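Local coordinates for protein inositol 2-dehydrogenase/D-chiro-inositol 3-dehydrogenase (Lactobacillus casei, PDB 4MIO) that oxidises myo-inositol and D-chiro-inositol to their keto derivatives, using NAD+ as the hydride acceptor, at residues 70-75 against 93-98; 15-20 against 283-288. All blocks are in the same frame, centred on the assembly; numbering follows the deposited sequence.

Both contacts are buried, yet they hold different parts of the chain together. Contact 1 joins neighbouring parallel strands inside the dinucleotide-binding domain, through backbone hydrogen bonds, packed side chains and loops that grip the cofactor. Contact 2 packs helix 12-24 of that domain against helix 279-294, which comes from the C-terminal alpha/beta part of the sequence, and relies on side chains and a water. The two meet directly: Glu96 OE2 of contact 1 lies 2.7 Å from His17 NE2 of contact 2, a probable hydrogen bond, and the rings of Phe71 and Phe94 reach Val286, His17 and Glu285.

Contact 1. Residues 70-75 against 93-98; sequences VFVVSF and IFTEKP. With NAI (1,4-dihydronicotinamide adenine dinucleotide), chain E.
Phe71 and Phe94 set the character of this contact. Phe94 lays its CB over the centre of the Phe71 ring, 3.9 Å from the centroid and almost on the ring normal, a CH-pi contact. The two ring planes are inclined by 27° and slid so far apart that they barely overlap; the closest ring atoms are Phe71 CD2 and Phe94 CD1, at 3.5 Å. With its CG anti to the backbone N (chi1 -175°), Phe94 carries its ring beyond that of Phe71, where His17 and Phe289 meet it edge-to-face. The other face of the sheet bears pairs lying side by side: Val70 with Ile93, both aliphatic, and Val72 with Thr95, whose hydroxyl OG1 is 3.8 Å from Val72 CB. Helix 79-86 packs on this face and links the strands in a right-handed beta-alpha-beta crossover of the Rossmann fold. Between the strands, Phe94 N donates to Val70 O, Val72 N to Phe94 O, and Glu96 N to Val72 O, the last at 3.1 Å. Past the strand ends the two segments open round NADH. The Val73 side chain slants across that of Glu96, CG1 against CG, beside the ribose oxygen O4D, while the bent Glu96 side chain takes the carboxamide N7N on OE1 at 3.0 Å. OE1 also receives Lys97 N in a bent bond from its anti side, so that with His17 hydrogen-bonded to OE2 three hydrogen bonds hold the carboxylate. Lys97 O accepts both nicotinamide-ribose hydroxyls, O3D at 3.0 Å and O2D. At the adenine end, the Phe75 ring lies with one face against C8A.

Contact 2. Residues 15-20 against 283-288; sequences RAHIDR and NTEVQE
Helix segments 15-20 and 283-288 cross at -66°, their axes 10.9 Å apart at closest approach, and the backbones come nearest at Arg20 and Asn283, with CA atoms separated by 6.8 Å. Side chains therefore bridge the gap. Arg20 passes slantwise across Asn283, with Arg20 CG 3.3 Å from Asn283 OD1. It then bends at chi3 (-80°) to turn its guanidinium back over its own helix, where Ala16 O sits above the centre of one face. NE donates to His17 ND1 at 3.1 Å; the histidine nitrogen lies in the guanidinium plane, although the donor is tilted 30° out of the imidazole plane. Helix 12-24 follows the first strand of the Rossmann fold and the glycine-rich turn, whereas helix 279-294 belongs to the C-terminal alpha/beta region, so the contact ties the two parts of the enzyme together. A water spans them, accepting from Arg20 NH1 and donating to Asn283 OD1. Putting an alanine at Arg20 would probably leave His17 ND1 without its donor and cut the water link to Asn283, the imidazole keeping its hydrogen bond at NE2. Val286 points toward segment 15-20, its CG2 lying obliquely against the His17 ring, 3.8 Å from ND1, and Leu21 and Leu25 also touch this valine. Glu285 OE2 approaches the edge of the imidazole at CE1, 4.4 Å away, while the NE2 end of the same ring is hydrogen-bonded to Glu96.

Contact 1. Residues 70-75 against 93-98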
ATOM      1  N   VAL A  70      36.910 -17.256  16.363  1.00 20.30           N
ATOM      2  CA  VAL A  70      36.242 -16.980  17.606  1.00 19.87           C
ATOM      3  C   VAL A  70      35.127 -15.951  17.452  1.00 19.42           C
ATOM      4  O   VAL A  70      35.264 -15.026  16.720  1.00 19.83           O
ATOM      5  CB  VAL A  70      37.224 -16.530  18.733  1.00 22.31           C
ATOM      6  CG1 VAL A  70      38.215 -17.632  19.011  1.00 24.80           C
ATOM      7  CG2 VAL A  70      37.928 -15.308  18.388  1.00 20.87           C
ATOM      8  N   PHE A  71      34.054 -16.185  18.180  1.00 19.16           N
ATOM      9  CA  PHE A  71      32.960 -15.229  18.314  1.00 19.22           C
ATOM     10  C   PHE A  71      33.059 -14.572  19.689  1.00 19.08           C
ATOM     11  O   PHE A  71      33.127 -15.246  20.651  1.00 20.72           O
ATOM     12  CB  PHE A  71      31.621 -15.927  18.167  1.00 18.34           C
ATOM     13  CG  PHE A  71      31.197 -16.159  16.736  1.00 20.23           C
ATOM     14  CD1 PHE A  71      31.921 -16.961  15.918  1.00 20.60           C
ATOM     15  CD2 PHE A  71      30.056 -15.595  16.235  1.00 20.70           C
ATOM     16  CE1 PHE A  71      31.540 -17.175  14.642  1.00 24.54           C
ATOM     17  CE2 PHE A  71      29.703 -15.804  14.935  1.00 22.96           C
ATOM     18  CZ  PHE A  71      30.436 -16.584  14.148  1.00 23.11           C
ATOM     19  N   VAL A  72      33.108 -13.250  19.720  1.00 19.47           N
ATOM     20  CA  VAL A  72      33.198 -12.504  20.962  1.00 18.78           C
ATOM     21  C   VAL A  72      31.811 -11.927  21.255  1.00 19.85           C
ATOM     22  O   VAL A  72      31.389 -11.031  20.598  1.00 21.83           O
ATOM     23  CB  VAL A  72      34.212 -11.392  20.893  1.00 20.77           C
ATOM     24  CG1 VAL A  72      34.336 -10.688  22.199  1.00 22.27           C
ATOM     25  CG2 VAL A  72      35.534 -11.917  20.483  1.00 23.29           C
ATOM     26  N   VAL A  73      31.144 -12.507  22.234  1.00 20.36           N
ATOM     27  CA  VAL A  73      29.778 -12.172  22.566  1.00 22.32           C
ATOM     28  C   VAL A  73      29.573 -11.914  24.076  1.00 23.75           C
ATOM     29  O   VAL A  73      28.546 -12.160  24.613  1.00 22.85           O
ATOM     30  CB  VAL A  73      28.799 -13.261  22.091  1.00 19.63           C
ATOM     31  CG1 VAL A  73      27.474 -12.637  21.717  1.00 19.92           C
ATOM     32  CG2 VAL A  73      29.380 -13.994  20.900  1.00 22.04           C
ATOM     33  N   SER A  74      30.606 -11.370  24.671  1.00 22.87           N
ATOM     34  CA  SER A  74      30.582 -10.988  26.073  1.00 25.38           C
ATOM     35  C   SER A  74      30.005  -9.588  26.251  1.00 27.90           C
ATOM     36  O   SER A  74      29.530  -9.003  25.306  1.00 24.66           O
ATOM     37  CB  SER A  74      32.001 -11.083  26.591  1.00 23.08           C
ATOM     38  OG  SER A  74      32.875 -10.320  25.850  1.00 24.99           O
ATOM     39  N   PHE A  75      30.033  -9.065  27.465  1.00 27.65           N
ATOM     40  CA  PHE A  75      29.643  -7.696  27.719  1.00 28.00           C
ATOM     41  C   PHE A  75      30.410  -6.782  26.783  1.00 27.43           C
ATOM     42  O   PHE A  75      31.552  -7.026  26.475  1.00 26.29           O
ATOM     43  CB  PHE A  75      29.925  -7.253  29.160  1.00 26.65           C
ATOM     44  CG  PHE A  75      29.155  -7.995  30.214  1.00 26.37           C
ATOM     45  CD1 PHE A  75      27.967  -8.576  29.947  1.00 27.97           C
ATOM     46  CD2 PHE A  75      29.647  -8.105  31.496  1.00 28.73           C
ATOM     47  CE1 PHE A  75      27.282  -9.260  30.903  1.00 28.50           C
ATOM     48  CE2 PHE A  75      28.954  -8.801  32.450  1.00 25.85           C
ATOM     49  CZ  PHE A  75      27.788  -9.359  32.168  1.00 26.69           C
ATOM     50  N   ILE A  93      38.149 -13.438  13.677  1.00 18.63           N
ATOM     51  CA  ILE A  93      37.437 -12.872  14.793  1.00 18.31           C
ATOM     52  C   ILE A  93      36.097 -12.230  14.352  1.00 14.26           C
ATOM     53  O   ILE A  93      36.089 -11.335  13.568  1.00 18.24           O
ATOM     54  CB  ILE A  93      38.287 -11.808  15.447  1.00 18.23           C
ATOM     55  CG1 ILE A  93      39.624 -12.390  15.895  1.00 21.22           C
ATOM     56  CG2 ILE A  93      37.543 -11.162  16.602  1.00 21.46           C
ATOM     57  CD1 ILE A  93      40.628 -11.391  16.209  1.00 20.27           C
ATOM     58  N   PHE A  94      35.017 -12.756  14.881  1.00 16.51           N
ATOM     59  CA  PHE A  94      33.706 -12.131  14.779  1.00 17.82           C
ATOM     60  C   PHE A  94      33.351 -11.582  16.163  1.00 17.18           C
ATOM     61  O   PHE A  94      33.158 -12.302  17.081  1.00 20.13           O
ATOM     62  CB  PHE A  94      32.631 -13.121  14.333  1.00 17.06           C
ATOM     63  CG  PHE A  94      31.263 -12.485  14.091  1.00 17.32           C
ATOM     64  CD1 PHE A  94      30.398 -12.260  15.130  1.00 20.40           C
ATOM     65  CD2 PHE A  94      30.877 -12.099  12.838  1.00 21.55           C
ATOM     66  CE1 PHE A  94      29.198 -11.680  14.923  1.00 19.66           C
ATOM     67  CE2 PHE A  94      29.652 -11.498  12.647  1.00 19.57           C
ATOM     68  CZ  PHE A  94      28.829 -11.307  13.678  1.00 20.57           C
ATOM     69  N   THR A  95      33.325 -10.271  16.261  1.00 16.90           N
ATOM     70  CA  THR A  95      32.896  -9.636  17.482  1.00 17.87           C
ATOM     71  C   THR A  95      31.542  -8.970  17.295  1.00 21.09           C
ATOM     72  O   THR A  95      31.325  -8.297  16.339  1.00 19.91           O
ATOM     73  CB  THR A  95      33.906  -8.610  18.019  1.00 18.75           C
ATOM     74  OG1 THR A  95      33.480  -8.093  19.261  1.00 22.69           O
ATOM     75  CG2 THR A  95      34.138  -7.508  17.053  1.00 19.19           C
ATOM     76  N   GLU A  96      30.670  -9.199  18.239  1.00 18.94           N
ATOM     77  CA  GLU A  96      29.464  -8.423  18.292  1.00 19.62           C
ATOM     78  C   GLU A  96      29.811  -6.964  18.491  1.00 22.40           C
ATOM     79  O   GLU A  96      30.863  -6.646  18.958  1.00 20.86           O
ATOM     80  CB  GLU A  96      28.512  -8.939  19.379  1.00 19.38           C
ATOM     81  CG  GLU A  96      27.498  -9.955  18.907  1.00 18.97           C
ATOM     82  CD  GLU A  96      26.653  -9.459  17.747  1.00 21.14           C
ATOM     83  OE1 GLU A  96      26.597  -8.241  17.554  1.00 22.30           O
ATOM     84  OE2 GLU A  96      26.068 -10.276  17.073  1.00 23.00           O
ATOM     85  N   LYS A  97      28.893  -6.079  18.102  1.00 19.54           N
ATOM     86  CA  LYS A  97      29.008  -4.683  18.465  1.00 22.68           C
ATOM     87  C   LYS A  97      28.958  -4.562  19.995  1.00 21.22           C
ATOM     88  O   LYS A  97      28.370  -5.368  20.638  1.00 23.11           O
ATOM     89  CB  LYS A  97      27.901  -3.851  17.824  1.00 23.00           C
ATOM     90  CG  LYS A  97      26.563  -4.440  17.961  1.00 25.49           C
ATOM     91  CD  LYS A  97      25.537  -3.565  18.589  1.00 32.87           C
ATOM     92  CE  LYS A  97      25.871  -3.212  19.985  1.00 30.49           C
ATOM     93  NZ  LYS A  97      24.726  -3.113  20.887  1.00 34.53           N
ATOM     94  N   PRO A  98      29.644  -3.552  20.540  1.00 20.40           N
ATOM     95  CA  PRO A  98      30.555  -2.650  19.878  1.00 21.52           C
ATOM     96  C   PRO A  98      31.964  -3.280  19.705  1.00 23.17           C
ATOM     97  O   PRO A  98      32.228  -4.237  20.342  1.00 25.35           O
ATOM     98  CB  PRO A  98      30.647  -1.519  20.872  1.00 24.14           C
ATOM     99  CG  PRO A  98      30.451  -2.126  22.100  1.00 23.78           C
ATOM    100  CD  PRO A  98      29.537  -3.223  21.954  1.00 24.45           C
TER
HETATM  101  PA  NAI E 401      24.262 -11.188  28.103  1.00 25.93           P
HETATM  102  O1A NAI E 401      24.551 -10.465  29.306  1.00 28.64           O
HETATM  103  O2A NAI E 401      23.148 -12.020  28.018  1.00 21.52           O
HETATM  104  O5B NAI E 401      25.454 -12.156  27.820  1.00 24.55           O
HETATM  105  C5B NAI E 401      26.778 -11.838  27.969  1.00 27.36           C
HETATM  106  C4B NAI E 401      27.575 -13.055  28.455  1.00 26.40           C
HETATM  107  O4B NAI E 401      28.942 -12.752  28.515  1.00 30.54           O
HETATM  108  C3B NAI E 401      27.265 -13.427  29.892  1.00 26.75           C
HETATM  109  O3B NAI E 401      26.984 -14.773  29.965  1.00 28.14           O
HETATM  110  C2B NAI E 401      28.494 -13.050  30.673  1.00 28.17           C
HETATM  111  O2B NAI E 401      28.662 -13.833  31.828  1.00 30.95           O
HETATM  112  C1B NAI E 401      29.564 -13.300  29.673  1.00 27.96           C
HETATM  113  N9A NAI E 401      30.744 -12.497  29.884  1.00 27.60           N
HETATM  114  C8A NAI E 401      30.819 -11.271  30.307  1.00 26.82           C
HETATM  115  N7A NAI E 401      32.063 -10.832  30.284  1.00 31.36           N
HETATM  116  C5A NAI E 401      32.817 -11.819  29.852  1.00 28.78           C
HETATM  117  C6A NAI E 401      34.226 -12.051  29.593  1.00 29.70           C
HETATM  118  N6A NAI E 401      35.167 -11.153  29.793  1.00 30.75           N
HETATM  119  N1A NAI E 401      34.563 -13.230  29.094  1.00 29.27           N
HETATM  120  C2A NAI E 401      33.700 -14.160  28.882  1.00 27.60           C
HETATM  121  N3A NAI E 401      32.416 -14.031  29.110  1.00 28.55           N
HETATM  122  C4A NAI E 401      31.936 -12.890  29.577  1.00 28.14           C
HETATM  123  O3  NAI E 401      24.338 -10.071  26.969  1.00 24.40           O
HETATM  124  PN  NAI E 401      23.994 -10.255  25.397  1.00 25.19           P
HETATM  125  O1N NAI E 401      22.698  -9.662  25.107  1.00 27.59           O
HETATM  126  O2N NAI E 401      24.091 -11.628  25.024  1.00 25.11           O
HETATM  127  O5D NAI E 401      24.956  -9.356  24.642  1.00 22.48           O
HETATM  128  C5D NAI E 401      26.265  -9.782  24.371  1.00 22.62           C
HETATM  129  C4D NAI E 401      26.884  -8.888  23.327  1.00 24.10           C
HETATM  130  O4D NAI E 401      26.106  -8.988  22.160  1.00 32.79           O
HETATM  131  C3D NAI E 401      26.833  -7.440  23.713  1.00 23.85           C
HETATM  132  O3D NAI E 401      27.998  -6.856  23.207  1.00 27.09           O
HETATM  133  C2D NAI E 401      25.623  -6.929  22.961  1.00 22.69           C
HETATM  134  O2D NAI E 401      25.851  -5.599  22.692  1.00 25.08           O
HETATM  135  C1D NAI E 401      25.734  -7.718  21.687  1.00 24.08           C
HETATM  136  N1N NAI E 401      24.452  -7.766  20.995  1.00 24.19           N
HETATM  137  C2N NAI E 401      24.317  -7.379  19.744  1.00 23.35           C
HETATM  138  C3N NAI E 401      23.112  -7.390  19.080  1.00 25.70           C
HETATM  139  C7N NAI E 401      22.988  -6.920  17.646  1.00 27.14           C
HETATM  140  O7N NAI E 401      21.912  -6.615  17.241  1.00 25.84           O
HETATM  141  N7N NAI E 401      24.069  -6.859  16.920  1.00 24.54           N
HETATM  142  C4N NAI E 401      21.897  -7.929  19.746  1.00 24.99           C
HETATM  143  C5N NAI E 401      22.197  -8.347  21.087  1.00 27.28           C
HETATM  144  C6N NAI E 401      23.445  -8.255  21.617  1.00 22.39           C

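Contact 2. Residues 15-20 against 283-288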
ATOM      1  N   ARG A  15      24.301 -17.512  22.896  1.00 22.01           N
ATOM      2  CA  ARG A  15      23.549 -18.714  22.667  1.00 22.99           C
ATOM      3  C   ARG A  15      22.819 -18.665  21.320  1.00 20.67           C
ATOM      4  O   ARG A  15      22.673 -19.657  20.653  1.00 22.29           O
ATOM      5  CB  ARG A  15      22.551 -18.934  23.800  1.00 22.97           C
ATOM      6  CG  ARG A  15      23.183 -19.387  25.109  1.00 26.16           C
ATOM      7  CD  ARG A  15      22.174 -19.364  26.283  1.00 27.99           C
ATOM      8  NE  ARG A  15      21.089 -20.296  26.123  1.00 27.65           N
ATOM      9  CZ  ARG A  15      21.122 -21.575  26.465  1.00 28.96           C
ATOM     10  NH1 ARG A  15      22.193 -22.086  27.012  1.00 30.65           N
ATOM     11  NH2 ARG A  15      20.093 -22.332  26.273  1.00 32.23           N
ATOM     12  N   ALA A  16      22.399 -17.468  20.959  1.00 20.70           N
ATOM     13  CA  ALA A  16      21.766 -17.271  19.671  1.00 21.34           C
ATOM     14  C   ALA A  16      22.721 -17.548  18.499  1.00 19.44           C
ATOM     15  O   ALA A  16      22.340 -18.132  17.554  1.00 19.44           O
ATOM     16  CB  ALA A  16      21.181 -15.896  19.574  1.00 23.70           C
ATOM     17  N   HIS A  17      23.950 -17.127  18.644  1.00 20.63           N
ATOM     18  CA  HIS A  17      24.968 -17.398  17.639  1.00 20.05           C
ATOM     19  C   HIS A  17      25.336 -18.883  17.615  1.00 20.30           C
ATOM     20  O   HIS A  17      25.504 -19.452  16.597  1.00 20.63           O
ATOM     21  CB  HIS A  17      26.182 -16.534  17.859  1.00 17.06           C
ATOM     22  CG  HIS A  17      26.054 -15.138  17.332  1.00 17.53           C
ATOM     23  ND1 HIS A  17      25.446 -14.849  16.146  1.00 21.17           N
ATOM     24  CD2 HIS A  17      26.478 -13.961  17.828  1.00 18.63           C
ATOM     25  CE1 HIS A  17      25.484 -13.551  15.949  1.00 19.88           C
ATOM     26  NE2 HIS A  17      26.109 -12.988  16.953  1.00 19.95           N
ATOM     27  N   ILE A  18      25.431 -19.489  18.790  1.00 20.59           N
ATOM     28  CA  ILE A  18      25.631 -20.934  18.857  1.00 19.45           C
ATOM     29  C   ILE A  18      24.548 -21.707  18.138  1.00 21.72           C
ATOM     30  O   ILE A  18      24.818 -22.587  17.394  1.00 22.61           O
ATOM     31  CB  ILE A  18      25.785 -21.436  20.335  1.00 21.03           C
ATOM     32  CG1 ILE A  18      27.052 -20.885  20.945  1.00 21.81           C
ATOM     33  CG2 ILE A  18      25.727 -22.953  20.397  1.00 23.28           C
ATOM     34  CD1 ILE A  18      27.152 -21.078  22.410  1.00 23.15           C
ATOM     35  N   ASP A  19      23.308 -21.341  18.398  1.00 23.34           N
ATOM     36  CA  ASP A  19      22.191 -21.930  17.713  1.00 21.40           C
ATOM     37  C   ASP A  19      22.298 -21.745  16.193  1.00 23.77           C
ATOM     38  O   ASP A  19      22.036 -22.638  15.451  1.00 21.41           O
ATOM     39  CB  ASP A  19      20.885 -21.312  18.231  1.00 24.65           C
ATOM     40  CG  ASP A  19      19.668 -21.896  17.609  1.00 30.68           C
ATOM     41  OD1 ASP A  19      19.489 -23.098  17.732  1.00 30.34           O
ATOM     42  OD2 ASP A  19      18.898 -21.137  17.012  1.00 32.80           O
ATOM     43  N   ARG A  20      22.674 -20.556  15.774  1.00 20.96           N
ATOM     44  CA  ARG A  20      22.873 -20.296  14.360  1.00 20.51           C
ATOM     45  C   ARG A  20      23.929 -21.231  13.771  1.00 22.20           C
ATOM     46  O   ARG A  20      23.709 -21.843  12.770  1.00 20.15           O
ATOM     47  CB  ARG A  20      23.263 -18.838  14.101  1.00 20.99           C
ATOM     48  CG  ARG A  20      22.103 -17.885  13.872  1.00 22.75           C
ATOM     49  CD  ARG A  20      22.523 -16.466  13.611  1.00 21.76           C
ATOM     50  NE  ARG A  20      22.852 -15.735  14.803  1.00 21.42           N
ATOM     51  CZ  ARG A  20      21.965 -15.134  15.570  1.00 22.13           C
ATOM     52  NH1 ARG A  20      20.689 -15.176  15.272  1.00 25.86           N
ATOM     53  NH2 ARG A  20      22.343 -14.486  16.625  1.00 23.00           N
ATOM     54  N   ASN A 283      21.452 -14.330  10.263  1.00 16.75           N
ATOM     55  CA  ASN A 283      21.839 -15.538   9.603  1.00 18.36           C
ATOM     56  C   ASN A 283      22.795 -15.272   8.439  1.00 19.70           C
ATOM     57  O   ASN A 283      23.765 -15.946   8.280  1.00 20.47           O
ATOM     58  CB  ASN A 283      20.621 -16.267   9.083  1.00 20.25           C
ATOM     59  CG  ASN A 283      19.824 -16.940  10.164  1.00 23.58           C
ATOM     60  OD1 ASN A 283      20.270 -17.187  11.236  1.00 20.52           O
ATOM     61  ND2 ASN A 283      18.595 -17.233   9.831  1.00 23.55           N
ATOM     62  N   THR A 284      22.467 -14.290   7.637  1.00 16.16           N
ATOM     63  CA  THR A 284      23.254 -13.959   6.466  1.00 15.79           C
ATOM     64  C   THR A 284      24.646 -13.465   6.855  1.00 17.57           C
ATOM     65  O   THR A 284      25.615 -13.823   6.245  1.00 16.68           O
ATOM     66  CB  THR A 284      22.537 -12.918   5.620  1.00 16.03           C
ATOM     67  OG1 THR A 284      21.326 -13.467   5.149  1.00 19.34           O
ATOM     68  CG2 THR A 284      23.358 -12.534   4.417  1.00 17.81           C
ATOM     69  N   GLU A 285      24.700 -12.650   7.876  1.00 16.00           N
ATOM     70  CA  GLU A 285      25.965 -12.124   8.324  1.00 16.28           C
ATOM     71  C   GLU A 285      26.920 -13.205   8.805  1.00 17.41           C
ATOM     72  O   GLU A 285      28.061 -13.202   8.455  1.00 17.42           O
ATOM     73  CB  GLU A 285      25.749 -11.016   9.367  1.00 20.47           C
ATOM     74  CG  GLU A 285      26.323 -11.220  10.695  1.00 25.51           C
ATOM     75  CD  GLU A 285      25.921 -10.204  11.756  1.00 17.66           C
ATOM     76  OE1 GLU A 285      26.296  -9.052  11.627  1.00 18.07           O
ATOM     77  OE2 GLU A 285      25.283 -10.606  12.730  1.00 19.58           O
ATOM     78  N   VAL A 286      26.428 -14.115   9.607  1.00 13.76           N
ATOM     79  CA  VAL A 286      27.241 -15.159  10.150  1.00 15.96           C
ATOM     80  C   VAL A 286      27.614 -16.165   9.086  1.00 17.22           C
ATOM     81  O   VAL A 286      28.709 -16.633   9.056  1.00 16.77           O
ATOM     82  CB  VAL A 286      26.529 -15.830  11.343  1.00 15.35           C
ATOM     83  CG1 VAL A 286      27.249 -17.065  11.805  1.00 18.50           C
ATOM     84  CG2 VAL A 286      26.406 -14.866  12.437  1.00 19.57           C
ATOM     85  N   GLN A 287      26.678 -16.453   8.186  1.00 17.49           N
ATOM     86  CA  GLN A 287      26.981 -17.392   7.134  1.00 16.75           C
ATOM     87  C   GLN A 287      28.067 -16.856   6.243  1.00 16.31           C
ATOM     88  O   GLN A 287      28.900 -17.586   5.810  1.00 15.88           O
ATOM     89  CB  GLN A 287      25.758 -17.725   6.304  1.00 15.23           C
ATOM     90  CG  GLN A 287      25.997 -18.787   5.280  1.00 17.40           C
ATOM     91  CD  GLN A 287      26.216 -20.178   5.868  1.00 18.48           C
ATOM     92  OE1 GLN A 287      25.305 -20.811   6.322  1.00 17.39           O
ATOM     93  NE2 GLN A 287      27.432 -20.625   5.810  1.00 19.87           N
ATOM     94  N   GLU A 288      28.059 -15.566   6.009  1.00 14.47           N
ATOM     95  CA  GLU A 288      29.084 -14.989   5.163  1.00 14.82           C
ATOM     96  C   GLU A 288      30.457 -15.050   5.871  1.00 17.52           C
ATOM     97  O   GLU A 288      31.447 -15.323   5.247  1.00 16.92           O
ATOM     98  CB  GLU A 288      28.763 -13.544   4.829  1.00 17.39           C
ATOM     99  CG  GLU A 288      29.716 -12.918   3.821  1.00 18.08           C
ATOM    100  CD  GLU A 288      29.508 -11.446   3.706  1.00 19.57           C
ATOM    101  OE1 GLU A 288      29.926 -10.743   4.607  1.00 23.40           O
ATOM    102  OE2 GLU A 288      28.930 -11.022   2.734  1.00 22.97           O
TER
HETATM  103  O   HOH W   1      19.006 -15.761  12.890  1.00 28.74           O